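Local coordinates for ancestral congerin Con-anc (PDB 3AJY), which binds beta-galactoside sugars as a galectin, a reconstructed ancestor of the conger eel congerins, at residues L42-L46 with K96-E100. Numbering follows the deposited sequence.
Sequences LSLHL and KFYIE. With GAL (beta-D-galactopyranose), chain C.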
loop_
_atom_site.group_PDB
_atom_site.type_symbol
_atom_site.label_atom_id
_atom_site.label_comp_id
_atom_site.label_asym_id
_atom_site.label_seq_id
_atom_site.Cartn_x
_atom_site.Cartn_y
_atom_site.Cartn_z
ATOM N N LEU A 42 -16.856 3.644 7.399
ATOM C CA LEU A 42 -16.229 4.181 6.206
ATOM C C LEU A 42 -16.638 5.609 6.023
ATOM O O LEU A 42 -17.826 5.936 6.144
ATOM C CB LEU A 42 -16.658 3.387 4.966
ATOM C CG LEU A 42 -16.441 1.878 4.875
ATOM C CD1 LEU A 42 -17.042 1.401 3.562
ATOM C CD2 LEU A 42 -14.948 1.530 4.947
ATOM N N SER A 43 -15.648 6.452 5.737
ATOM C CA SER A 43 -15.889 7.826 5.333
ATOM C C SER A 43 -16.272 7.933 3.870
ATOM O O SER A 43 -17.038 8.834 3.488
ATOM C CB SER A 43 -14.657 8.693 5.610
ATOM O OG SER A 43 -14.578 9.010 6.995
ATOM N N LEU A 44 -15.724 7.038 3.044
ATOM C CA LEU A 44 -15.975 7.072 1.598
ATOM C C LEU A 44 -16.055 5.661 1.066
ATOM O O LEU A 44 -15.100 4.911 1.179
ATOM C CB LEU A 44 -14.848 7.786 0.834
ATOM C CG LEU A 44 -15.094 8.604 -0.442
ATOM C CD1 LEU A 44 -13.865 8.582 -1.374
ATOM C CD2 LEU A 44 -16.361 8.267 -1.212
ATOM N N HIS A 45 -17.198 5.332 0.480
ATOM C CA HIS A 45 -17.396 4.081 -0.238
ATOM C C HIS A 45 -17.675 4.541 -1.668
ATOM O O HIS A 45 -18.668 5.213 -1.929
ATOM C CB HIS A 45 -18.589 3.346 0.373
ATOM C CG HIS A 45 -19.199 2.291 -0.500
ATOM N ND1 HIS A 45 -18.582 1.080 -0.749
ATOM C CD2 HIS A 45 -20.414 2.224 -1.100
ATOM C CE1 HIS A 45 -19.380 0.327 -1.497
ATOM N NE2 HIS A 45 -20.495 0.998 -1.724
ATOM N N LEU A 46 -16.787 4.184 -2.585
ATOM C CA LEU A 46 -16.909 4.577 -3.960
ATOM C C LEU A 46 -17.232 3.340 -4.805
ATOM O O LEU A 46 -16.337 2.579 -5.160
ATOM C CB LEU A 46 -15.591 5.261 -4.369
ATOM C CG LEU A 46 -15.362 5.922 -5.715
ATOM C CD1 LEU A 46 -16.197 7.204 -5.857
ATOM C CD2 LEU A 46 -13.851 6.230 -5.846
ATOM N N LYS A 96 -14.490 18.015 2.622
ATOM C CA LYS A 96 -14.774 17.241 1.412
ATOM C C LYS A 96 -13.709 16.197 1.071
ATOM O O LYS A 96 -12.547 16.341 1.430
ATOM C CB LYS A 96 -14.943 18.190 0.222
ATOM C CG LYS A 96 -16.188 19.055 0.297
ATOM C CD LYS A 96 -16.576 19.583 -1.068
ATOM C CE LYS A 96 -16.249 21.068 -1.232
ATOM N NZ LYS A 96 -17.193 21.697 -2.225
ATOM N N PHE A 97 -14.134 15.145 0.382
ATOM C CA PHE A 97 -13.227 14.244 -0.332
ATOM C C PHE A 97 -13.189 14.707 -1.772
ATOM O O PHE A 97 -14.208 15.131 -2.304
ATOM C CB PHE A 97 -13.714 12.786 -0.261
ATOM C CG PHE A 97 -13.462 12.145 1.064
ATOM C CD1 PHE A 97 -12.236 11.533 1.330
ATOM C CD2 PHE A 97 -14.419 12.198 2.067
ATOM C CE1 PHE A 97 -11.978 10.967 2.571
ATOM C CE2 PHE A 97 -14.168 11.634 3.310
ATOM C CZ PHE A 97 -12.949 11.018 3.565
ATOM N N TYR A 98 -12.022 14.631 -2.397
ATOM C CA TYR A 98 -11.882 14.977 -3.813
ATOM C C TYR A 98 -11.353 13.773 -4.565
ATOM O O TYR A 98 -10.258 13.297 -4.285
ATOM C CB TYR A 98 -10.939 16.161 -3.992
ATOM C CG TYR A 98 -11.309 17.335 -3.134
ATOM C CD1 TYR A 98 -10.850 17.433 -1.817
ATOM C CD2 TYR A 98 -12.136 18.345 -3.625
ATOM C CE1 TYR A 98 -11.194 18.523 -1.020
ATOM C CE2 TYR A 98 -12.485 19.433 -2.826
ATOM C CZ TYR A 98 -12.009 19.514 -1.533
ATOM O OH TYR A 98 -12.364 20.583 -0.736
ATOM N N ILE A 99 -12.146 13.275 -5.504
ATOM C CA ILE A 99 -11.851 12.025 -6.204
ATOM C C ILE A 99 -11.585 12.290 -7.700
ATOM O O ILE A 99 -12.426 12.888 -8.374
ATOM C CB ILE A 99 -13.036 11.032 -6.073
ATOM C CG1 ILE A 99 -13.380 10.746 -4.602
ATOM C CG2 ILE A 99 -12.738 9.746 -6.811
ATOM C CD1 ILE A 99 -14.696 11.339 -4.120
ATOM N N GLU A 100 -10.432 11.848 -8.208
ATOM C CA GLU A 100 -10.123 11.930 -9.645
ATOM C C GLU A 100 -10.026 10.552 -10.299
ATOM O O GLU A 100 -9.253 9.700 -9.871
ATOM C CB GLU A 100 -8.841 12.727 -9.928
ATOM C CG GLU A 100 -8.570 12.939 -11.441
ATOM C CD GLU A 100 -7.331 13.793 -11.736
ATOM O OE1 GLU A 100 -6.394 13.825 -10.900
ATOM O OE2 GLU A 100 -7.294 14.443 -12.815
HETATM C C1 GAL C . -26.140 -1.106 -1.116
HETATM C C2 GAL C . -25.138 -2.231 -1.349
HETATM C C3 GAL C . -23.901 -2.053 -0.472
HETATM C C4 GAL C . -23.341 -0.634 -0.635
HETATM C C5 GAL C . -24.438 0.403 -0.374
HETATM C C6 GAL C . -23.964 1.860 -0.522
HETATM O O2 GAL C . -25.749 -3.468 -1.071
HETATM O O3 GAL C . -22.941 -3.015 -0.868
HETATM O O4 GAL C . -22.821 -0.479 -1.942
HETATM O O5 GAL C . -25.535 0.174 -1.238
HETATM O O6 GAL C . -25.008 2.750 -0.150
#
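Leu-44 reaches across from its strand to meet Phe-97 and Ile-99 on the facing one. Its CB heads into the interior; its CG sits over one face of the Phe-97 ring, nearer the rim than the middle, 4.2 Å from the ring CG. From there the CD1 branch carries on to Ile-99, and the two side chains meet tip to tip, CD1 lying 3.9 Å from CG1 and 4.0 Å from CD1 of the isoleucine. Ile-99 uses its other branch on Leu-46: the two side chains run past each other in opposite directions, with Ile-99 CG2 3.8 Å from Leu-46 CD2. At the other end Ser-43 turns its CB, rather than its hydroxyl, obliquely to the Phe-97 ring, 3.5 Å from CZ.

This is the interior of the galectin beta-sandwich. Strands 44-46 and 96-100 belong to its two different sheets, their axes 10.3 Å apart and 26° from parallel, and no hydrogen bond joins them. Ser-43 and Leu-44 form a classic beta bulge opposite Val-35, and both point inward. Ile-90 and Ile-88 of strand 85-92 extend the same apolar layer, the first against Leu-44 and Phe-97, the second against Leu-46 and Ile-99.

On the sugar-binding side of the sheet, His-45 has CG anti to the backbone N (chi1 161°), which swings the ring out from the strand. Galactose O4 lies at the ring's edge, near its plane, in a bent 2.8 Å hydrogen bond with NE2. Asn-34 OD1 hydrogen-bonds ND1, which should restrain the imidazole's rotation, while Trp-69 meets the ring at about 45°.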